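Local coordinates for protein 2,3-dihydroxybenzoate-AMP ligase (Bacillus subtilis, PDB 1MDB) that belongs to the ANL superfamily of AMP-binding enzymes and binds adenosine monophosphate and 2,3-dihydroxy-benzoic acid, at residues K439-A442 and E443-E446; L450-P453 and A454-D457; K489-L492 and R493-L497. One frame throughout, in Å; residues are numbered along the deposited sequence.

Contact 1 (K439-A442 and E443-E446)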
loop_
_atom_site.group_PDB
_atom_site.type_symbol
_atom_site.label_atom_id
_atom_site.label_comp_id
_atom_site.label_asym_id
_atom_site.label_seq_id
_atom_site.Cartn_x
_atom_site.Cartn_y
_atom_site.Cartn_z
ATOM N N LYS A 439 -4.868 -21.900 -19.200
ATOM C CA LYS A 439 -4.605 -20.835 -18.249
ATOM C C LYS A 439 -3.332 -21.155 -17.486
ATOM O O LYS A 439 -3.099 -22.300 -17.103
ATOM C CB LYS A 439 -5.785 -20.668 -17.287
ATOM C CG LYS A 439 -7.022 -20.111 -17.966
ATOM C CD LYS A 439 -8.137 -19.814 -16.981
ATOM C CE LYS A 439 -9.340 -19.227 -17.699
ATOM N NZ LYS A 439 -10.416 -18.814 -16.759
ATOM N N VAL A 440 -2.492 -20.145 -17.300
ATOM C CA VAL A 440 -1.240 -20.326 -16.577
ATOM C C VAL A 440 -1.150 -19.361 -15.402
ATOM O O VAL A 440 -1.349 -18.154 -15.560
ATOM C CB VAL A 440 -0.015 -20.090 -17.488
ATOM C CG1 VAL A 440 1.266 -20.254 -16.684
ATOM C CG2 VAL A 440 -0.032 -21.063 -18.658
ATOM N N ALA A 441 -0.863 -19.902 -14.224
ATOM C CA ALA A 441 -0.713 -19.094 -13.025
ATOM C C ALA A 441 0.746 -18.644 -13.015
ATOM O O ALA A 441 1.641 -19.417 -12.674
ATOM C CB ALA A 441 -1.033 -19.926 -11.772
ATOM N N ALA A 442 0.976 -17.392 -13.401
ATOM C CA ALA A 442 2.324 -16.832 -13.465
ATOM C C ALA A 442 3.167 -17.083 -12.214
ATOM O O ALA A 442 4.292 -17.587 -12.295
ATOM C CB ALA A 442 2.244 -15.325 -13.747
ATOM N N GLU A 443 2.616 -16.738 -11.062
ATOM C CA GLU A 443 3.312 -16.891 -9.784
ATOM C C GLU A 443 3.741 -18.336 -9.498
ATOM O O GLU A 443 4.777 -18.575 -8.871
ATOM C CB GLU A 443 2.423 -16.341 -8.661
ATOM C CG GLU A 443 3.056 -16.285 -7.273
ATOM C CD GLU A 443 3.111 -17.641 -6.584
ATOM O OE1 GLU A 443 2.216 -18.477 -6.835
ATOM O OE2 GLU A 443 4.042 -17.865 -5.779
ATOM N N GLU A 444 2.951 -19.298 -9.959
ATOM C CA GLU A 444 3.289 -20.701 -9.754
ATOM C C GLU A 444 4.646 -20.981 -10.407
ATOM O O GLU A 444 5.507 -21.650 -9.825
ATOM C CB GLU A 444 2.208 -21.604 -10.367
ATOM C CG GLU A 444 2.469 -23.096 -10.182
ATOM C CD GLU A 444 1.519 -23.980 -10.982
ATOM O OE1 GLU A 444 1.772 -25.195 -11.047
ATOM O OE2 GLU A 444 0.524 -23.476 -11.540
ATOM N N VAL A 445 4.837 -20.449 -11.611
ATOM C CA VAL A 445 6.078 -20.634 -12.356
ATOM C C VAL A 445 7.220 -19.802 -11.771
ATOM O O VAL A 445 8.367 -20.250 -11.716
ATOM C CB VAL A 445 5.891 -20.246 -13.836
ATOM C CG1 VAL A 445 7.156 -20.537 -14.610
ATOM C CG2 VAL A 445 4.713 -21.018 -14.432
ATOM N N GLU A 446 6.911 -18.586 -11.338
ATOM C CA GLU A 446 7.939 -17.737 -10.756
ATOM C C GLU A 446 8.530 -18.413 -9.504
ATOM O O GLU A 446 9.749 -18.410 -9.309
ATOM C CB GLU A 446 7.345 -16.368 -10.422
ATOM C CG GLU A 446 6.785 -15.628 -11.651
ATOM C CD GLU A 446 5.888 -14.465 -11.273
ATOM O OE1 GLU A 446 5.265 -13.851 -12.171
ATOM O OE2 GLU A 446 5.813 -14.162 -10.065
HETATM O O HOH W 1 0.011 -22.534 -13.927
#

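Contact 2 (L450-P453 and A454-D457)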
loop_
_atom_site.group_PDB
_atom_site.type_symbol
_atom_site.label_atom_id
_atom_site.label_comp_id
_atom_site.label_asym_id
_atom_site.label_seq_id
_atom_site.Cartn_x
_atom_site.Cartn_y
_atom_site.Cartn_z
ATOM N N LEU A 450 12.484 -19.202 -8.677
ATOM C CA LEU A 450 13.162 -18.628 -7.515
ATOM C C LEU A 450 14.054 -19.679 -6.865
ATOM O O LEU A 450 14.930 -19.352 -6.062
ATOM C CB LEU A 450 12.146 -18.117 -6.479
ATOM C CG LEU A 450 11.344 -16.871 -6.860
ATOM C CD1 LEU A 450 10.514 -16.406 -5.669
ATOM C CD2 LEU A 450 12.289 -15.762 -7.287
ATOM N N ALA A 451 13.819 -20.943 -7.211
ATOM C CA ALA A 451 14.602 -22.047 -6.668
ATOM C C ALA A 451 15.921 -22.192 -7.425
ATOM O O ALA A 451 16.852 -22.841 -6.952
ATOM C CB ALA A 451 13.800 -23.349 -6.747
ATOM N N HIS A 452 16.005 -21.590 -8.603
ATOM C CA HIS A 452 17.235 -21.677 -9.371
ATOM C C HIS A 452 18.275 -20.722 -8.783
ATOM O O HIS A 452 18.003 -19.535 -8.590
ATOM C CB HIS A 452 16.986 -21.341 -10.839
ATOM C CG HIS A 452 18.161 -21.621 -11.716
ATOM N ND1 HIS A 452 19.332 -20.899 -11.641
ATOM C CD2 HIS A 452 18.375 -22.591 -12.637
ATOM C CE1 HIS A 452 20.218 -21.415 -12.476
ATOM N NE2 HIS A 452 19.662 -22.442 -13.092
ATOM N N PRO A 453 19.483 -21.239 -8.489
ATOM C CA PRO A 453 20.617 -20.502 -7.915
ATOM C C PRO A 453 21.062 -19.237 -8.653
ATOM O O PRO A 453 21.770 -18.413 -8.086
ATOM C CB PRO A 453 21.725 -21.556 -7.877
ATOM C CG PRO A 453 20.971 -22.815 -7.666
ATOM C CD PRO A 453 19.821 -22.666 -8.634
ATOM N N ALA A 454 20.656 -19.069 -9.903
ATOM C CA ALA A 454 21.067 -17.880 -10.649
ATOM C C ALA A 454 19.940 -16.868 -10.831
ATOM O O ALA A 454 20.067 -15.915 -11.594
ATOM C CB ALA A 454 21.621 -18.284 -12.004
ATOM N N VAL A 455 18.841 -17.068 -10.113
ATOM C CA VAL A 455 17.702 -16.171 -10.226
ATOM C C VAL A 455 17.492 -15.340 -8.966
ATOM O O VAL A 455 17.310 -15.880 -7.874
ATOM C CB VAL A 455 16.412 -16.974 -10.551
ATOM C CG1 VAL A 455 15.170 -16.093 -10.420
ATOM C CG2 VAL A 455 16.510 -17.539 -11.959
ATOM N N HIS A 456 17.543 -14.021 -9.125
ATOM C CA HIS A 456 17.326 -13.109 -8.010
ATOM C C HIS A 456 15.820 -12.918 -7.867
ATOM O O HIS A 456 15.285 -12.943 -6.761
ATOM C CB HIS A 456 18.015 -11.760 -8.265
ATOM C CG HIS A 456 17.616 -10.689 -7.295
ATOM N ND1 HIS A 456 16.586 -9.806 -7.543
ATOM C CD2 HIS A 456 18.060 -10.404 -6.047
ATOM C CE1 HIS A 456 16.412 -9.026 -6.490
ATOM N NE2 HIS A 456 17.293 -9.369 -5.569
ATOM N N ASP A 457 15.138 -12.727 -8.995
ATOM C CA ASP A 457 13.689 -12.572 -8.992
ATOM C C ASP A 457 13.150 -12.881 -10.376
ATOM O O ASP A 457 13.902 -12.892 -11.358
ATOM C CB ASP A 457 13.279 -11.156 -8.586
ATOM C CG ASP A 457 11.874 -11.111 -8.018
ATOM O OD1 ASP A 457 11.211 -12.176 -8.002
ATOM O OD2 ASP A 457 11.431 -10.022 -7.586
#

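Contact 3 (K489-L492 and R493-L497)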
loop_
_atom_site.group_PDB
_atom_site.type_symbol
_atom_site.label_atom_id
_atom_site.label_comp_id
_atom_site.label_asym_id
_atom_site.label_seq_id
_atom_site.Cartn_x
_atom_site.Cartn_y
_atom_site.Cartn_z
ATOM N N LYS A 489 14.651 -23.267 -18.799
ATOM C CA LYS A 489 13.560 -24.093 -19.295
ATOM C C LYS A 489 13.837 -25.551 -18.932
ATOM O O LYS A 489 12.935 -26.282 -18.516
ATOM C CB LYS A 489 13.434 -23.939 -20.812
ATOM C CG LYS A 489 13.028 -22.535 -21.247
ATOM C CD LYS A 489 12.901 -22.423 -22.755
ATOM C CE LYS A 489 12.582 -20.989 -23.156
ATOM N NZ LYS A 489 12.391 -20.815 -24.620
ATOM N N ALA A 490 15.090 -25.966 -19.086
ATOM C CA ALA A 490 15.483 -27.332 -18.761
ATOM C C ALA A 490 15.288 -27.573 -17.266
ATOM O O ALA A 490 14.817 -28.635 -16.843
ATOM C CB ALA A 490 16.930 -27.556 -19.146
ATOM N N PHE A 491 15.649 -26.572 -16.469
ATOM C CA PHE A 491 15.511 -26.640 -15.018
ATOM C C PHE A 491 14.052 -26.930 -14.659
ATOM O O PHE A 491 13.753 -27.783 -13.810
ATOM C CB PHE A 491 15.934 -25.303 -14.399
ATOM C CG PHE A 491 15.758 -25.235 -12.902
ATOM C CD1 PHE A 491 16.695 -25.810 -12.049
ATOM C CD2 PHE A 491 14.656 -24.589 -12.348
ATOM C CE1 PHE A 491 16.539 -25.740 -10.667
ATOM C CE2 PHE A 491 14.492 -24.514 -10.959
ATOM C CZ PHE A 491 15.434 -25.092 -10.119
ATOM N N LEU A 492 13.144 -26.208 -15.309
ATOM C CA LEU A 492 11.722 -26.374 -15.049
ATOM C C LEU A 492 11.239 -27.719 -15.574
ATOM O O LEU A 492 10.344 -28.337 -15.001
ATOM C CB LEU A 492 10.931 -25.238 -15.703
ATOM C CG LEU A 492 11.250 -23.849 -15.131
ATOM C CD1 LEU A 492 10.521 -22.764 -15.917
ATOM C CD2 LEU A 492 10.840 -23.812 -13.664
ATOM N N ARG A 493 11.849 -28.166 -16.661
ATOM C CA ARG A 493 11.482 -29.430 -17.277
ATOM C C ARG A 493 11.872 -30.575 -16.346
ATOM O O ARG A 493 11.099 -31.502 -16.134
ATOM C CB ARG A 493 12.186 -29.560 -18.631
ATOM C CG ARG A 493 11.409 -30.341 -19.668
ATOM C CD ARG A 493 12.150 -30.372 -21.002
ATOM N NE ARG A 493 12.270 -29.048 -21.614
ATOM C CZ ARG A 493 13.423 -28.497 -21.992
ATOM N NH1 ARG A 493 14.571 -29.146 -21.818
ATOM N NH2 ARG A 493 13.427 -27.301 -22.562
ATOM N N GLU A 494 13.072 -30.488 -15.780
ATOM C CA GLU A 494 13.589 -31.502 -14.863
ATOM C C GLU A 494 12.691 -31.614 -13.631
ATOM O O GLU A 494 12.581 -32.677 -13.021
ATOM C CB GLU A 494 15.016 -31.128 -14.451
ATOM C CG GLU A 494 15.858 -32.244 -13.831
ATOM C CD GLU A 494 15.501 -32.546 -12.382
ATOM O OE1 GLU A 494 15.224 -31.592 -11.611
ATOM O OE2 GLU A 494 15.518 -33.742 -12.007
ATOM N N ARG A 495 12.033 -30.510 -13.283
ATOM C CA ARG A 495 11.147 -30.478 -12.125
ATOM C C ARG A 495 9.744 -31.010 -12.391
ATOM O O ARG A 495 8.927 -31.072 -11.478
ATOM C CB ARG A 495 11.064 -29.056 -11.580
ATOM C CG ARG A 495 12.378 -28.576 -10.998
ATOM C CD ARG A 495 12.421 -27.068 -10.864
ATOM N NE ARG A 495 12.774 -26.675 -9.507
ATOM C CZ ARG A 495 11.898 -26.547 -8.521
ATOM N NH1 ARG A 495 10.616 -26.772 -8.743
ATOM N NH2 ARG A 495 12.304 -26.216 -7.311
ATOM N N GLY A 496 9.459 -31.387 -13.635
ATOM C CA GLY A 496 8.145 -31.923 -13.948
ATOM C C GLY A 496 7.043 -30.906 -14.178
ATOM O O GLY A 496 5.865 -31.257 -14.184
ATOM N N LEU A 497 7.419 -29.645 -14.358
ATOM C CA LEU A 497 6.448 -28.579 -14.610
ATOM C C LEU A 497 5.741 -28.879 -15.942
ATOM O O LEU A 497 6.399 -29.169 -16.937
ATOM C CB LEU A 497 7.186 -27.232 -14.701
ATOM C CG LEU A 497 6.563 -25.916 -14.208
ATOM C CD1 LEU A 497 6.455 -24.949 -15.376
ATOM C CD2 LEU A 497 5.218 -26.155 -13.561
#

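Contact 1 (K439-A442 and E443-E446)
With chi1 at -179°, Glu444 sends CG off opposite its own N, and the extended chain carries the carboxylate past Ala441, with OE2 3.9 Å from Ala441 CB. A water joins the two residues: it accepts from Ala441 N at 2.8 Å and donates to Glu444 OE2 at 2.6 Å. In Glu446 CG stands beside the backbone N (chi1 -60°), which brings its chain alongside the Ala442 carbonyl, CG 3.2 Å from Ala442 O and OE1 3.7 Å from Ala442 CB. Here strand 439-440 passes into helix 442-449, with Ala441 as the N-cap. Ala442 O receives Glu446 N at 3.0 Å (N-H...O 158°) and also a weak bond from Val445 N, while Ala441 O takes a weak one from Glu444 N. On the buried side Val440 CG1 meets Val445 CG2 at 4.2 Å. The water spans the N-cap N-H and the third helical residue, the two positions a capping box links directly. All three glutamates have lysine partners, Glu443 with Lys309, Glu444 with Lys501 and Glu446 with Lys522, and a negative charge on Glu444 in the first turn would probably suit the positive end of the helix dipole.

Contact 2 (L450-P453 and A454-D457)
The His452 imidazole stands edge-on to the backbone of Ala454: Ala454 N lies close to the ring plane, 12° out of it, and donates to His452 ND1 at 2.9 Å in a nearly straight bond (161°). The bond to ND1 helps to set the rotation of the ring. The methyl of Ala454 follows the same edge, CB 3.5 Å from His452 CE1, while Pro453 CD sits over one face, 3.4 Å above the plane and displaced toward the rim. With chi1 at -171°, the CG of His452 is anti to the backbone N, a setting that brings the ring round to the peptide two residues on. NE2 makes a weak hydrogen bond to Glu487, and the ring meets Phe491 of helix 485-494 edge-to-face. On the backbone, Val455 N donates to His452 O at 3.0 Å, and Val455 CG2 packs against His452 CB at 4.0 Å. Farther along, Leu450 and Asp457 run side by side in the same direction, Leu450 CD2 being 3.8 Å from Asp457 OD1; the same methyl is 4.3 Å from Val455 CG1. The His452 O to Val455 N bond closes a type I beta turn, which leads the chain from helix 442-449 into strand 455-465, where His456 and Asp457 both face Ile477 as a classic beta bulge.

Contact 3 (K489-L492 and R493-L497)
Over one face of the Phe491 ring lies Arg495 CD, 3.3 Å from Phe491 CE2, with the next atom, Arg495 NE, 3.1 Å from that same carbon. The guanidinium beyond is turned 40° against the ring, so the arginine meets it obliquely and not as a flat stack. Arg493 presents a face of its own guanidinium to the helix: Ala490 CA stands 3.6 Å above that plane, toward the rim, with Lys489 O on the same face. The bend of Arg493 at chi3 (-65°) folds the group back along the helix, where Arg493 NH2 comes to 3.8 Å from Lys489 CB and NH1 lies near the methyl of Ala490. Helix 485-494 is the crossover of a beta-alpha-beta unit between the parallel strands 469-478 and 505-508, and it closes here in a Schellman motif. Gly496 turns to positive phi (82°); its N bonds to Arg493 O, and Leu497 N reaches back to Leu492 O at 3.3 Å, nearly along the C=O axis. The apolar pair usual in this motif is present, Leu492 CB lying 4.4 Å from Leu497 CB. Just before it, Glu494 N holds Ala490 O at 2.8 Å and Arg493 N holds Lys489 O at 2.9 Å. Lys489, extended, sends NZ away to the carbonyl O of Asp504, next to strand 505-508.

Overall arrangement
From the N terminus, contact 1 comes first, where strand 439-440 passes into helix 442-449. That helix runs out into contact 2, which closes the short connection to strand 455-465; contact 3 follows after strand 469-478, at the end of helix 485-494. The three lie in series, none nested or crossed, and each is local. Their centres are 14 to 16 Å apart. Contact 3 nevertheless touches both others: Leu492 CD1 is 4.2 Å from Val445 CG1, and Phe491 CD1 is 3.7 Å from His452 CD2. Helix 485-494 is thus packed against helix 442-449 and the turn after it, and Arg495, in the loop that follows helix 485-494, adds a contact of NH2 with Ala451 CB at 3.3 Å.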